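Local structure of oxidoreductase (Thermotoga maritima, 1ZH8) at residues 108-113 against 135-140; 217-222 against 232-237. The protein probably catalyses an NADP-dependent oxidation or reduction at an alcohol or carbonyl group, as a member of the Gfo/Idh/MocA oxidoreductase family. All blocks are in the same frame, centred on the assembly; numbering follows the deposited sequence.

Interaction 1 (108-113 against 135-140). With NAP (NADP nicotinamide-adenine-dinucleotide phosphate), chain D; EDO (1,2-ethanediol), chain G.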
loop_
_atom_site.group_PDB
_atom_site.type_symbol
_atom_site.label_atom_id
_atom_site.label_comp_id
_atom_site.label_asym_id
_atom_site.label_seq_id
_atom_site.Cartn_x
_atom_site.Cartn_y
_atom_site.Cartn_z
ATOM N N HIS A 108 14.589 16.999 -35.632
ATOM C CA HIS A 108 14.337 16.034 -34.528
ATOM C C HIS A 108 14.155 16.748 -33.201
ATOM O O HIS A 108 14.643 17.872 -33.013
ATOM C CB HIS A 108 15.472 15.032 -34.375
ATOM C CG HIS A 108 15.832 14.336 -35.642
ATOM N ND1 HIS A 108 15.157 13.226 -36.094
ATOM C CD2 HIS A 108 16.791 14.600 -36.562
ATOM C CE1 HIS A 108 15.685 12.834 -37.240
ATOM N NE2 HIS A 108 16.681 13.649 -37.543
ATOM N N VAL A 109 13.458 16.093 -32.284
ATOM C CA VAL A 109 13.195 16.665 -30.966
ATOM C C VAL A 109 13.485 15.637 -29.865
ATOM O O VAL A 109 12.973 14.515 -29.915
ATOM C CB VAL A 109 11.701 17.071 -30.776
ATOM C CG1 VAL A 109 11.561 17.990 -29.575
ATOM C CG2 VAL A 109 11.140 17.737 -31.987
ATOM N N ILE A 110 14.314 16.021 -28.894
ATOM C CA ILE A 110 14.319 15.366 -27.604
ATOM C C ILE A 110 13.632 16.267 -26.578
ATOM O O ILE A 110 13.962 17.435 -26.430
ATOM C CB ILE A 110 15.727 14.913 -27.148
ATOM C CG1 ILE A 110 15.649 14.223 -25.778
ATOM C CG2 ILE A 110 16.725 16.079 -27.163
ATOM C CD1 ILE A 110 16.900 13.371 -25.437
ATOM N N CYS A 111 12.653 15.717 -25.883
ATOM C CA CYS A 111 11.802 16.516 -25.039
ATOM C C CYS A 111 11.632 15.860 -23.702
ATOM O O CYS A 111 11.458 14.643 -23.604
ATOM C CB CYS A 111 10.441 16.712 -25.706
ATOM S SG CYS A 111 9.297 17.753 -24.772
ATOM N N GLU A 112 11.675 16.682 -22.671
ATOM C CA GLU A 112 11.582 16.211 -21.304
ATOM C C GLU A 112 10.207 15.648 -20.973
ATOM O O GLU A 112 9.203 16.018 -21.585
ATOM C CB GLU A 112 11.961 17.328 -20.314
ATOM C CG GLU A 112 13.428 17.340 -19.950
ATOM C CD GLU A 112 13.829 16.112 -19.135
ATOM O OE1 GLU A 112 12.932 15.338 -18.719
ATOM O OE2 GLU A 112 15.037 15.894 -18.933
ATOM N N LYS A 113 10.185 14.744 -20.000
ATOM C CA LYS A 113 8.940 14.264 -19.431
ATOM C C LYS A 113 8.349 15.388 -18.588
ATOM O O LYS A 113 9.067 16.316 -18.226
ATOM C CB LYS A 113 9.196 13.023 -18.558
ATOM C CG LYS A 113 10.492 13.034 -17.713
ATOM C CD LYS A 113 10.588 14.203 -16.700
ATOM C CE LYS A 113 9.527 14.111 -15.630
ATOM N NZ LYS A 113 9.466 15.302 -14.774
ATOM N N THR A 135 12.552 12.122 -35.574
ATOM C CA THR A 135 12.389 11.456 -34.287
ATOM C C THR A 135 11.803 12.406 -33.234
ATOM O O THR A 135 12.302 13.534 -33.067
ATOM C CB THR A 135 13.727 10.906 -33.752
ATOM O OG1 THR A 135 14.275 9.964 -34.685
ATOM C CG2 THR A 135 13.525 10.216 -32.381
ATOM N N VAL A 136 10.742 11.948 -32.549
ATOM C CA VAL A 136 10.358 12.527 -31.266
ATOM C C VAL A 136 10.784 11.562 -30.162
ATOM O O VAL A 136 10.384 10.397 -30.142
ATOM C CB VAL A 136 8.855 12.823 -31.146
ATOM C CG1 VAL A 136 8.542 13.472 -29.763
ATOM C CG2 VAL A 136 8.413 13.738 -32.262
ATOM N N TYR A 137 11.603 12.070 -29.243
ATOM C CA TYR A 137 12.146 11.289 -28.167
ATOM C C TYR A 137 11.752 11.964 -26.856
ATOM O O TYR A 137 12.184 13.082 -26.604
ATOM C CB TYR A 137 13.659 11.227 -28.325
ATOM C CG TYR A 137 14.322 10.215 -27.429
ATOM C CD1 TYR A 137 14.433 10.433 -26.047
ATOM C CD2 TYR A 137 14.853 9.048 -27.955
ATOM C CE1 TYR A 137 15.045 9.499 -25.214
ATOM C CE2 TYR A 137 15.478 8.116 -27.135
ATOM C CZ TYR A 137 15.567 8.352 -25.769
ATOM O OH TYR A 137 16.172 7.426 -24.967
ATOM N N ILE A 138 10.906 11.312 -26.046
ATOM C CA ILE A 138 10.558 11.846 -24.722
ATOM C C ILE A 138 11.522 11.265 -23.713
ATOM O O ILE A 138 11.604 10.035 -23.547
ATOM C CB ILE A 138 9.132 11.517 -24.246
ATOM C CG1 ILE A 138 8.092 11.812 -25.331
ATOM C CG2 ILE A 138 8.833 12.320 -22.947
ATOM C CD1 ILE A 138 8.092 13.291 -25.869
ATOM N N ALA A 139 12.237 12.163 -23.050
ATOM C CA ALA A 139 13.427 11.814 -22.285
ATOM C C ALA A 139 13.033 11.387 -20.877
ATOM O O ALA A 139 13.038 12.196 -19.912
ATOM C CB ALA A 139 14.418 13.010 -22.261
ATOM N N GLU A 140 12.663 10.120 -20.773
ATOM C CA GLU A 140 12.257 9.556 -19.514
ATOM C C GLU A 140 13.467 8.842 -19.001
ATOM O O GLU A 140 13.740 7.695 -19.384
ATOM C CB GLU A 140 11.076 8.607 -19.707
ATOM C CG GLU A 140 10.712 7.819 -18.457
ATOM C CD GLU A 140 10.694 8.689 -17.204
ATOM O OE1 GLU A 140 9.702 9.421 -17.001
ATOM O OE2 GLU A 140 11.687 8.649 -16.435
HETATM P PA NAP D . 12.548 25.594 -15.155
HETATM O O1A NAP D . 13.756 25.829 -14.323
HETATM O O2A NAP D . 11.449 26.532 -14.876
HETATM O O5B NAP D . 12.995 25.592 -16.695
HETATM C C5B NAP D . 12.104 26.025 -17.696
HETATM C C4B NAP D . 12.868 26.935 -18.639
HETATM O O4B NAP D . 12.084 27.221 -19.789
HETATM C C3B NAP D . 13.195 28.277 -17.995
HETATM O O3B NAP D . 14.452 28.628 -18.497
HETATM C C2B NAP D . 12.108 29.163 -18.579
HETATM O O2B NAP D . 12.161 30.586 -18.573
HETATM C C1B NAP D . 12.063 28.625 -19.992
HETATM N N9A NAP D . 10.843 29.044 -20.677
HETATM C C8A NAP D . 9.597 29.268 -20.133
HETATM N N7A NAP D . 8.761 29.624 -21.133
HETATM C C5A NAP D . 9.461 29.633 -22.298
HETATM C C6A NAP D . 9.118 29.923 -23.612
HETATM N N6A NAP D . 7.888 30.297 -23.923
HETATM N N1A NAP D . 10.057 29.824 -24.605
HETATM C C2A NAP D . 11.344 29.458 -24.291
HETATM N N3A NAP D . 11.693 29.178 -22.995
HETATM C C4A NAP D . 10.767 29.263 -22.019
HETATM O O3 NAP D . 12.015 24.113 -14.880
HETATM P PN NAP D . 12.902 22.784 -15.058
HETATM O O1N NAP D . 14.197 22.995 -15.781
HETATM O O2N NAP D . 12.814 22.213 -13.721
HETATM O O5D NAP D . 12.014 21.844 -16.019
HETATM C C5D NAP D . 11.984 21.951 -17.432
HETATM C C4D NAP D . 11.606 20.594 -18.020
HETATM O O4D NAP D . 12.537 19.621 -17.560
HETATM C C3D NAP D . 10.225 20.145 -17.534
HETATM O O3D NAP D . 9.499 19.539 -18.578
HETATM C C2D NAP D . 10.503 19.121 -16.460
HETATM O O2D NAP D . 9.491 18.141 -16.364
HETATM C C1D NAP D . 11.842 18.559 -16.914
HETATM N N1N NAP D . 12.597 18.034 -15.780
HETATM C C2N NAP D . 12.965 16.719 -15.807
HETATM C C3N NAP D . 13.680 16.157 -14.745
HETATM C C7N NAP D . 14.279 14.777 -14.871
HETATM O O7N NAP D . 14.953 14.279 -13.740
HETATM N N7N NAP D . 14.180 14.063 -16.009
HETATM C C4N NAP D . 14.023 16.962 -13.651
HETATM C C5N NAP D . 13.655 18.314 -13.637
HETATM C C6N NAP D . 12.936 18.842 -14.714
HETATM P P2B NAP D . 13.365 31.633 -18.356
HETATM O O1X NAP D . 14.111 31.895 -19.647
HETATM O O2X NAP D . 14.357 31.124 -17.336
HETATM O O3X NAP D . 12.673 32.889 -17.873
HETATM C C1 EDO G . 15.708 8.324 -38.459
HETATM O O1 EDO G . 16.634 9.402 -38.265
HETATM C C2 EDO G . 14.411 8.601 -37.699
HETATM O O2 EDO G . 14.083 10.001 -37.717
#

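Interaction 2 (217-222 against 232-237). With NA (sodium ion), chain C.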
loop_
_atom_site.group_PDB
_atom_site.type_symbol
_atom_site.label_atom_id
_atom_site.label_comp_id
_atom_site.label_asym_id
_atom_site.label_seq_id
_atom_site.Cartn_x
_atom_site.Cartn_y
_atom_site.Cartn_z
ATOM N N ILE A 217 -6.065 0.625 -11.691
ATOM C CA ILE A 217 -5.609 1.264 -10.475
ATOM C C ILE A 217 -6.804 1.736 -9.690
ATOM O O ILE A 217 -7.890 1.915 -10.246
ATOM C CB ILE A 217 -4.735 2.485 -10.770
ATOM C CG1 ILE A 217 -5.523 3.512 -11.582
ATOM C CG2 ILE A 217 -3.542 2.087 -11.576
ATOM C CD1 ILE A 217 -6.380 4.456 -10.767
ATOM N N SER A 218 -6.580 1.973 -8.401
ATOM C CA SER A 218 -7.559 2.577 -7.515
ATOM C C SER A 218 -6.698 3.421 -6.588
ATOM O O SER A 218 -5.766 2.910 -5.989
ATOM C CB SER A 218 -8.302 1.471 -6.757
ATOM O OG SER A 218 -9.102 1.977 -5.696
ATOM N N ALA A 219 -6.954 4.715 -6.479
ATOM C CA ALA A 219 -6.013 5.572 -5.773
ATOM C C ALA A 219 -6.677 6.740 -5.097
ATOM O O ALA A 219 -7.757 7.172 -5.499
ATOM C CB ALA A 219 -4.930 6.077 -6.742
ATOM N N VAL A 220 -6.015 7.278 -4.082
ATOM C CA VAL A 220 -6.505 8.489 -3.427
ATOM C C VAL A 220 -5.398 9.564 -3.421
ATOM O O VAL A 220 -4.289 9.326 -2.942
ATOM C CB VAL A 220 -7.085 8.169 -2.014
ATOM C CG1 VAL A 220 -6.084 7.410 -1.196
ATOM C CG2 VAL A 220 -7.510 9.424 -1.277
ATOM N N ALA A 221 -5.707 10.724 -3.999
ATOM C CA ALA A 221 -4.767 11.836 -4.141
ATOM C C ALA A 221 -5.191 12.998 -3.264
ATOM O O ALA A 221 -6.365 13.363 -3.250
ATOM C CB ALA A 221 -4.711 12.274 -5.561
ATOM N N LYS A 222 -4.246 13.562 -2.514
ATOM C CA LYS A 222 -4.525 14.703 -1.632
ATOM C C LYS A 222 -3.561 15.885 -1.838
ATOM O O LYS A 222 -2.450 15.721 -2.346
ATOM C CB LYS A 222 -4.522 14.272 -0.172
ATOM C CG LYS A 222 -5.536 13.231 0.135
ATOM C CD LYS A 222 -5.970 13.284 1.592
ATOM C CE LYS A 222 -7.064 12.257 1.839
ATOM N NZ LYS A 222 -7.691 12.420 3.163
ATOM N N ASP A 232 -0.092 16.592 -3.978
ATOM C CA ASP A 232 1.272 16.282 -3.569
ATOM C C ASP A 232 1.372 14.985 -2.770
ATOM O O ASP A 232 2.450 14.598 -2.346
ATOM C CB ASP A 232 1.854 17.467 -2.785
ATOM C CG ASP A 232 0.963 17.905 -1.634
ATOM O OD1 ASP A 232 0.534 17.052 -0.835
ATOM O OD2 ASP A 232 0.701 19.114 -1.508
ATOM N N PHE A 233 0.234 14.330 -2.573
ATOM C CA PHE A 233 0.190 13.040 -1.920
ATOM C C PHE A 233 -0.648 12.068 -2.737
ATOM O O PHE A 233 -1.695 12.422 -3.259
ATOM C CB PHE A 233 -0.351 13.161 -0.500
ATOM C CG PHE A 233 -0.499 11.837 0.201
ATOM C CD1 PHE A 233 -1.673 11.092 0.078
ATOM C CD2 PHE A 233 0.535 11.322 0.955
ATOM C CE1 PHE A 233 -1.813 9.874 0.704
ATOM C CE2 PHE A 233 0.402 10.088 1.588
ATOM C CZ PHE A 233 -0.775 9.365 1.462
ATOM N N LEU A 234 -0.182 10.836 -2.861
ATOM C CA LEU A 234 -0.920 9.841 -3.620
ATOM C C LEU A 234 -0.707 8.475 -2.977
ATOM O O LEU A 234 0.421 8.129 -2.636
ATOM C CB LEU A 234 -0.449 9.843 -5.067
ATOM C CG LEU A 234 -1.051 8.752 -5.948
ATOM C CD1 LEU A 234 -2.537 9.058 -6.071
ATOM C CD2 LEU A 234 -0.408 8.698 -7.313
ATOM N N SER A 235 -1.785 7.722 -2.767
ATOM C CA SER A 235 -1.678 6.303 -2.398
ATOM C C SER A 235 -2.551 5.461 -3.325
ATOM O O SER A 235 -3.720 5.806 -3.585
ATOM C CB SER A 235 -2.071 6.079 -0.946
ATOM O OG SER A 235 -1.601 4.825 -0.491
ATOM N N SER A 236 -1.999 4.354 -3.810
ATOM C CA SER A 236 -2.650 3.569 -4.853
ATOM C C SER A 236 -2.440 2.070 -4.724
ATOM O O SER A 236 -1.404 1.619 -4.242
ATOM C CB SER A 236 -2.128 4.006 -6.218
ATOM O OG SER A 236 -0.768 3.670 -6.339
ATOM N N ILE A 237 -3.436 1.304 -5.158
ATOM C CA ILE A 237 -3.229 -0.112 -5.477
ATOM C C ILE A 237 -3.538 -0.317 -6.933
ATOM O O ILE A 237 -4.351 0.403 -7.536
ATOM C CB ILE A 237 -4.134 -1.079 -4.695
ATOM C CG1 ILE A 237 -5.533 -0.510 -4.567
ATOM C CG2 ILE A 237 -3.561 -1.376 -3.320
ATOM C CD1 ILE A 237 -6.520 -1.539 -4.136
HETATM NA NA NA C . -0.175 21.198 -2.731
#

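Interaction 1 (108-113 against 135-140)
H108 meets T135 edge-on: its ring nitrogen ND1 accepts the backbone N-H of T135 at 2.9 Å, an almost straight bond (174° at the hydrogen) whose donor sits only slightly off the ring plane. The first torsion, chi1 -52°, keeps CG beside the backbone N of H108 and opposite its carbonyl carbon, which swings the ring edge across to T135. With an alanine here, the T135 amide would probably lose its acceptor at the start of the strand pair.

From this end the ladder runs parallel, V109 N giving to T135 O and A139 N to C111 O, the latter at 2.7 Å. On one face I110 and Y137 lie side by side and point the same way; I110 CD1 comes 3.9 Å from Y137 CD1, obliquely to the ring, while I110 CG1 touches A139 CB. On the other face C111 CB meets I138 CD1 more loosely, at 4.2 Å.

At the far end E112 and K113, the start of the family's Glu-Lys-Pro motif, turn to NADP. E112 OE1 takes the carboxamide N7N at 3.2 Å, and OE2 bonds H34. K113 grips the ribose hydroxyl O2D from both ends: its backbone O lies 2.6 Å from O2D, and its NZ, salt-bridged to D198, also donates to O2D.

The two strands belong to the beta-alpha-beta unit built round helix 119-131, with 136-139 at the sheet margin. V109 and V136 pack on helix 95-104, T135 and A139 touch helix 290-303, and K113 and E140 rest on helix 195-211.

Interaction 2 (217-222 against 232-237)
This is a beta hairpin of the C-terminal domain's large mixed sheet, strands 214-222 and 233-240 running antiparallel, with a classic bulge next to the connecting loop. At the bulge two residues, D232 and F233, stand opposite the single residue K222, whose carbonyl O accepts both their backbone N-H groups, each N at 3.0 Å. Farther along, V220 and S235 form a hydrogen-bonded pair, V220 N reaching S235 O at 2.8 Å, and S218 with I237 repeats the pattern.

On the face of A219, A221, L234 and S236, A219 CB lies 3.5 Å from S236 CB. With CG anti to the backbone N (chi1 174°) and chi2 near 66°, L234 puts CD1 3.9 Å from the CB atoms of both A219 and A221. The face with S218, V220 and K222 turns to the second subunit: S218 OG bonds S218 OG of that subunit, I237 packs on its own counterpart there, and K222 NZ bonds G243 O and forms a salt bridge with E239 OE2, both of the second subunit.

D232 also closes the loop. Its OD1 accepts from L224 N, while OD2 binds the sodium ion at 2.6 Å, together with D223, S225, L228 and G230.

Interaction 1 belongs to the Rossmann domain and interaction 2 to the C-terminal domain; their centres lie 28 Å apart, and their nearest atoms, about 14 Å apart, do not touch. Helix 195-211 bridges them: L196 packs on A221 and L234 of the hairpin, and H202 bonds E140. Of the two contacts, only interaction 1 touches the cofactor, where 108-113 reaches the nicotinamide and its ribose. Interaction 2 instead contributes a sodium ligand and part of the contact with the second subunit. The sodium ion lies 17.0 Å from O2D of NADP, too far for direct contact with the cofactor.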